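Local coordinates for protein GTP cyclohydrolase 1 type 2 homolog (Escherichia coli, Escherichia coli O157:H7, PDB 1NMO) that is of unknown function but binds a pair of metal ions in a toroidal homohexamer and may help degrade radiation-damaged nucleotides, at residues K37-V42 against Q46-E51; T218-I223 against V238-I243. One frame throughout, in Å; residues are numbered along the deposited sequence.

Interaction 1 of 2, residues K37-V42 against Q46-E51; sequences KIVTGV and QALLDE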
loop_
_atom_site.group_PDB
_atom_site.type_symbol
_atom_site.label_atom_id
_atom_site.label_comp_id
_atom_site.label_asym_id
_atom_site.label_seq_id
_atom_site.Cartn_x
_atom_site.Cartn_y
_atom_site.Cartn_z
ATOM N N LYS A 37 33.988 -14.215 -25.548
ATOM C CA LYS A 37 33.187 -13.653 -24.448
ATOM C C LYS A 37 31.723 -14.121 -24.601
ATOM O O LYS A 37 31.134 -13.926 -25.673
ATOM C CB LYS A 37 33.322 -12.113 -24.520
ATOM C CG LYS A 37 32.494 -11.354 -23.494
ATOM C CD LYS A 37 33.243 -10.995 -22.213
ATOM C CE LYS A 37 32.234 -10.587 -21.100
ATOM N NZ LYS A 37 32.753 -10.770 -19.619
ATOM N N ILE A 38 31.140 -14.756 -23.571
ATOM C CA ILE A 38 29.787 -15.287 -23.721
ATOM C C ILE A 38 28.817 -14.910 -22.591
ATOM O O ILE A 38 29.187 -14.999 -21.395
ATOM C CB ILE A 38 29.842 -16.831 -23.815
ATOM C CG1 ILE A 38 30.786 -17.262 -24.906
ATOM C CG2 ILE A 38 28.565 -17.385 -24.243
ATOM C CD1 ILE A 38 30.548 -18.718 -25.260
ATOM N N VAL A 39 27.607 -14.472 -22.981
ATOM C CA VAL A 39 26.537 -14.126 -22.074
ATOM C C VAL A 39 25.421 -15.211 -22.279
ATOM O O VAL A 39 25.080 -15.578 -23.433
ATOM C CB VAL A 39 25.982 -12.672 -22.390
ATOM C CG1 VAL A 39 24.483 -12.541 -21.954
ATOM C CG2 VAL A 39 26.873 -11.605 -21.728
ATOM N N THR A 40 24.894 -15.732 -21.154
ATOM C CA THR A 40 23.894 -16.754 -21.151
ATOM C C THR A 40 22.758 -16.330 -20.236
ATOM O O THR A 40 22.934 -15.452 -19.365
ATOM C CB THR A 40 24.485 -18.080 -20.628
ATOM O OG1 THR A 40 24.746 -17.972 -19.211
ATOM C CG2 THR A 40 25.786 -18.409 -21.386
ATOM N N GLY A 41 21.571 -16.922 -20.451
ATOM C CA GLY A 41 20.414 -16.602 -19.623
ATOM C C GLY A 41 19.324 -17.543 -19.997
ATOM O O GLY A 41 19.527 -18.298 -20.929
ATOM N N VAL A 42 18.174 -17.514 -19.319
ATOM C CA VAL A 42 17.075 -18.459 -19.660
ATOM C C VAL A 42 16.495 -18.239 -21.115
ATOM O O VAL A 42 16.284 -19.182 -21.882
ATOM C CB VAL A 42 15.948 -18.246 -18.601
ATOM C CG1 VAL A 42 14.696 -19.063 -18.955
ATOM C CG2 VAL A 42 16.472 -18.600 -17.177
ATOM N N GLN A 46 14.984 -9.205 -25.496
ATOM C CA GLN A 46 15.720 -8.003 -25.857
ATOM C C GLN A 46 16.596 -7.610 -24.679
ATOM O O GLN A 46 17.704 -7.124 -24.865
ATOM C CB GLN A 46 14.750 -6.857 -26.056
ATOM C CG GLN A 46 15.452 -5.601 -26.639
ATOM C CD GLN A 46 15.878 -5.898 -28.041
ATOM O OE1 GLN A 46 15.038 -6.384 -28.837
ATOM N NE2 GLN A 46 17.157 -5.649 -28.379
ATOM N N ALA A 47 16.107 -7.793 -23.446
ATOM C CA ALA A 47 16.874 -7.380 -22.273
ATOM C C ALA A 47 18.205 -8.094 -22.132
ATOM O O ALA A 47 19.170 -7.472 -21.750
ATOM C CB ALA A 47 16.017 -7.538 -20.986
ATOM N N LEU A 48 18.292 -9.367 -22.465
ATOM C CA LEU A 48 19.570 -10.143 -22.382
ATOM C C LEU A 48 20.448 -9.686 -23.483
ATOM O O LEU A 48 21.678 -9.525 -23.369
ATOM C CB LEU A 48 19.363 -11.630 -22.670
ATOM C CG LEU A 48 19.866 -12.790 -21.846
ATOM C CD1 LEU A 48 20.341 -13.988 -22.709
ATOM C CD2 LEU A 48 20.879 -12.294 -20.885
ATOM N N LEU A 49 19.834 -9.527 -24.629
ATOM C CA LEU A 49 20.601 -9.097 -25.819
ATOM C C LEU A 49 21.207 -7.719 -25.595
ATOM O O LEU A 49 22.305 -7.405 -26.037
ATOM C CB LEU A 49 19.621 -9.090 -26.950
ATOM C CG LEU A 49 19.642 -10.215 -27.970
ATOM C CD1 LEU A 49 20.116 -11.496 -27.475
ATOM C CD2 LEU A 49 18.325 -10.261 -28.620
ATOM N N ASP A 50 20.487 -6.845 -24.930
ATOM C CA ASP A 50 21.099 -5.549 -24.697
ATOM C C ASP A 50 22.267 -5.779 -23.691
ATOM O O ASP A 50 23.323 -5.133 -23.757
ATOM C CB ASP A 50 20.079 -4.549 -24.111
ATOM C CG ASP A 50 18.880 -4.298 -25.039
ATOM O OD1 ASP A 50 19.004 -4.445 -26.303
ATOM O OD2 ASP A 50 17.829 -3.899 -24.492
ATOM N N GLU A 51 22.090 -6.663 -22.725
ATOM C CA GLU A 51 23.205 -6.840 -21.810
ATOM C C GLU A 51 24.371 -7.441 -22.542
ATOM O O GLU A 51 25.512 -7.122 -22.175
ATOM C CB GLU A 51 22.883 -7.727 -20.638
ATOM C CG GLU A 51 22.278 -6.971 -19.462
ATOM C CD GLU A 51 23.275 -6.045 -18.761
ATOM O OE1 GLU A 51 24.248 -6.524 -18.166
ATOM O OE2 GLU A 51 23.087 -4.818 -18.810
#
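Strand 37-41 and helix 46-54 are the first two elements of a beta-alpha-beta unit, and Val-39, Gly-41 and Leu-48 are where they meet. Leu-48 carries the helix side of the contact. Its two methyl groups divide the work along the strand. Leu-48 CD2 lies 3.8 Å from Val-39 CG1 and reaches the carbonyl O of Thr-40 at 4.1 Å. Leu-48 CD1 lies 3.9 Å from Gly-41 N. The side chains of Val-39 and Leu-48 run past each other in opposite directions. Val-39 has CG1 anti to the backbone N (chi1 153°), and this is the methyl that touches the leucine.

The unit is completed by strand 59-62, parallel to 37-41 in the mixed sheet. Leu-48 also touches Val-60 and Val-62 there, so one side chain spans two neighbouring strands. The axes of strand segment 37-41 and helix segment 46-51 are 9.0 Å apart at closest approach and run nearly antiparallel. No hydrogen bond joins the two segments, and the touching residues are buried.

The CB of Thr-40 leaves the backbone away from the helix, and its OG1 is hydrogen-bonded to Ser-227 OG. On the helix, Gln-46 NE2 donates to Asp-50 OD1 at 3.0 Å in an almost straight bond. Asp-50 OD1 lies in the plane of the Gln-46 amide, while NE2 meets it on the syn side, 31° out of the carboxylate plane.

Interaction 2 of 2, residues T218-I223 against V238-I243; sequences TERGGI and VTFIDI. With FE (Fe (III) ion), chain H; FE (Fe (III) ion), chain G.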
loop_
_atom_site.group_PDB
_atom_site.type_symbol
_atom_site.label_atom_id
_atom_site.label_comp_id
_atom_site.label_asym_id
_atom_site.label_seq_id
_atom_site.Cartn_x
_atom_site.Cartn_y
_atom_site.Cartn_z
ATOM N N THR A 218 12.262 -21.984 -12.286
ATOM C CA THR A 218 12.748 -23.339 -12.362
ATOM C C THR A 218 13.700 -23.681 -13.513
ATOM O O THR A 218 14.283 -24.815 -13.532
ATOM C CB THR A 218 11.559 -24.341 -12.358
ATOM O OG1 THR A 218 10.720 -24.115 -13.522
ATOM C CG2 THR A 218 10.690 -24.126 -11.033
ATOM N N GLU A 219 13.938 -22.717 -14.426
ATOM C CA GLU A 219 14.810 -22.994 -15.564
ATOM C C GLU A 219 16.031 -22.078 -15.648
ATOM O O GLU A 219 16.486 -21.633 -16.744
ATOM C CB GLU A 219 13.997 -23.021 -16.874
ATOM C CG GLU A 219 12.980 -24.166 -16.762
ATOM C CD GLU A 219 12.396 -24.547 -18.078
ATOM O OE1 GLU A 219 12.426 -23.665 -18.998
ATOM O OE2 GLU A 219 11.910 -25.702 -18.197
ATOM N N ARG A 220 16.515 -21.754 -14.448
ATOM C CA ARG A 220 17.742 -21.038 -14.369
ATOM C C ARG A 220 18.777 -22.185 -14.114
ATOM O O ARG A 220 19.911 -22.122 -14.577
ATOM C CB ARG A 220 17.713 -20.101 -13.189
ATOM C CG ARG A 220 16.890 -18.884 -13.383
ATOM C CD ARG A 220 16.827 -18.175 -12.038
ATOM N NE ARG A 220 15.997 -18.958 -11.091
ATOM C CZ ARG A 220 15.654 -18.529 -9.876
ATOM N NH1 ARG A 220 16.066 -17.341 -9.440
ATOM N NH2 ARG A 220 14.878 -19.274 -9.118
ATOM N N GLY A 221 18.378 -23.260 -13.431
ATOM C CA GLY A 221 19.409 -24.258 -13.118
ATOM C C GLY A 221 20.336 -24.733 -14.230
ATOM O O GLY A 221 21.557 -24.671 -14.087
ATOM N N GLY A 222 19.745 -25.217 -15.328
ATOM C CA GLY A 222 20.468 -25.764 -16.488
ATOM C C GLY A 222 21.435 -24.865 -17.224
ATOM O O GLY A 222 22.621 -25.181 -17.385
ATOM N N ILE A 223 20.937 -23.734 -17.692
ATOM C CA ILE A 223 21.809 -22.821 -18.430
ATOM C C ILE A 223 22.904 -22.298 -17.498
ATOM O O ILE A 223 24.037 -22.019 -17.924
ATOM C CB ILE A 223 20.948 -21.676 -19.062
ATOM C CG1 ILE A 223 21.775 -20.831 -19.976
ATOM C CG2 ILE A 223 20.293 -20.868 -17.974
ATOM C CD1 ILE A 223 22.570 -19.855 -19.146
ATOM N N VAL A 238 32.465 -17.103 -19.768
ATOM C CA VAL A 238 31.012 -17.184 -19.799
ATOM C C VAL A 238 30.350 -16.580 -18.577
ATOM O O VAL A 238 30.714 -16.930 -17.446
ATOM C CB VAL A 238 30.572 -18.641 -19.945
ATOM C CG1 VAL A 238 29.097 -18.699 -20.318
ATOM C CG2 VAL A 238 31.408 -19.317 -21.068
ATOM N N THR A 239 29.379 -15.663 -18.768
ATOM C CA THR A 239 28.714 -15.001 -17.641
ATOM C C THR A 239 27.202 -15.224 -17.725
ATOM O O THR A 239 26.545 -14.707 -18.609
ATOM C CB THR A 239 28.956 -13.455 -17.689
ATOM O OG1 THR A 239 30.364 -13.178 -17.695
ATOM C CG2 THR A 239 28.379 -12.752 -16.454
ATOM N N PHE A 240 26.641 -15.978 -16.790
ATOM C CA PHE A 240 25.190 -16.216 -16.729
ATOM C C PHE A 240 24.438 -15.023 -16.111
ATOM O O PHE A 240 24.741 -14.641 -14.975
ATOM C CB PHE A 240 24.890 -17.439 -15.874
ATOM C CG PHE A 240 23.436 -17.578 -15.495
ATOM C CD1 PHE A 240 22.452 -17.608 -16.463
ATOM C CD2 PHE A 240 23.046 -17.649 -14.155
ATOM C CE1 PHE A 240 21.103 -17.692 -16.108
ATOM C CE2 PHE A 240 21.676 -17.737 -13.818
ATOM C CZ PHE A 240 20.720 -17.750 -14.791
ATOM N N ILE A 241 23.484 -14.432 -16.848
ATOM C CA ILE A 241 22.676 -13.300 -16.343
ATOM C C ILE A 241 21.226 -13.710 -16.077
ATOM O O ILE A 241 20.535 -14.178 -17.013
ATOM C CB ILE A 241 22.656 -12.145 -17.349
ATOM C CG1 ILE A 241 24.089 -11.729 -17.618
ATOM C CG2 ILE A 241 21.915 -10.910 -16.750
ATOM C CD1 ILE A 241 24.202 -10.383 -18.342
ATOM N N ASP A 242 20.766 -13.586 -14.828
ATOM C CA ASP A 242 19.391 -13.923 -14.459
ATOM C C ASP A 242 18.485 -12.651 -14.587
ATOM O O ASP A 242 18.491 -11.801 -13.714
ATOM C CB ASP A 242 19.366 -14.439 -13.010
ATOM C CG ASP A 242 17.916 -14.770 -12.495
ATOM O OD1 ASP A 242 16.932 -14.653 -13.267
ATOM O OD2 ASP A 242 17.766 -15.159 -11.300
ATOM N N ILE A 243 17.718 -12.496 -15.672
ATOM C CA ILE A 243 16.807 -11.340 -15.764
ATOM C C ILE A 243 15.477 -11.917 -15.395
ATOM O O ILE A 243 14.918 -12.725 -16.106
ATOM C CB ILE A 243 16.795 -10.808 -17.103
ATOM C CG1 ILE A 243 18.313 -10.706 -17.494
ATOM C CG2 ILE A 243 15.851 -9.470 -17.157
ATOM C CD1 ILE A 243 18.707 -9.801 -18.717
HETATM FE FE FE H . 12.182 -26.417 -20.351
HETATM FE FE FE G . 10.900 -23.544 -20.710
HETATM O O HOH W 1 10.547 -28.050 -19.810
#
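Arg-220 and Ile-223 meet Phe-240 and Asp-242 beside the dinuclear metal site. The contact joins the start of helix 221-233 to strand 237-240, an outer strand of the five-stranded mixed sheet within this chain, and to the residues that follow it.

Phe-240 has CG anti to the backbone N (chi1 167°), and this torsion puts the ring against Ile-223 and Arg-220. Ile-223 meets it obliquely with two methyl groups. Ile-223 CD1 lies 3.5 Å from Phe-240 CD1, and Ile-223 CG2 lies 3.8 Å from Phe-240 CE1. At the end of the ring, Phe-240 CZ is 4.1 Å from Arg-220 CB.

The Arg-220 chain bends at chi3 (-70°). Arg-220 CD lies 3.2 Å from Asp-242 OD2. Arg-220 NH1 forms a salt bridge with Asp-242 OD2 at 3.3 Å; its hydrogen bond is nearly straight but weak. OD2 lies at the guanidinium edge, in its plane, while the carboxylate plane is turned 67° from that of the guanidinium. Both groups have further partners. Arg-220 NH2 bonds to the carbonyl O atoms of Ala-217 and Leu-150, and Asp-242 OD1 bonds to His-216 NE2.

Next to Arg-220 in the chain, Glu-219 bridges the two iron ions and splits its carboxylate between them. Thr-172 also hydrogen-bonds Glu-219 OE2. Glu-219 OE1 binds, at 2.3 Å, the iron held by His-64 and His-215. Glu-219 OE2 binds, at 2.3 Å, the iron held by His-63 and Asp-101, where water 1 is also a ligand.

From the N terminus, interaction 1 comes first. It closes a short loop between strand 37-41 and helix 46-54. Interaction 2 opens much later, between 218-223 and 238-243, and its loop holds most of helix 221-233. The two are in series along the chain and neither nest nor cross. They join in space because strands 37-41 and 237-240 are parallel neighbours in one sheet. Ile-38 O to Thr-239 N (2.7 Å) and Thr-40 O to Ile-241 N (2.8 Å) are probable hydrogen bonds between them. Helix 46-54 and helix 221-233 are thus both tied to this sheet. Ile-241 and Ile-243 also touch Leu-48, linking 238-243 directly to helix 46-54.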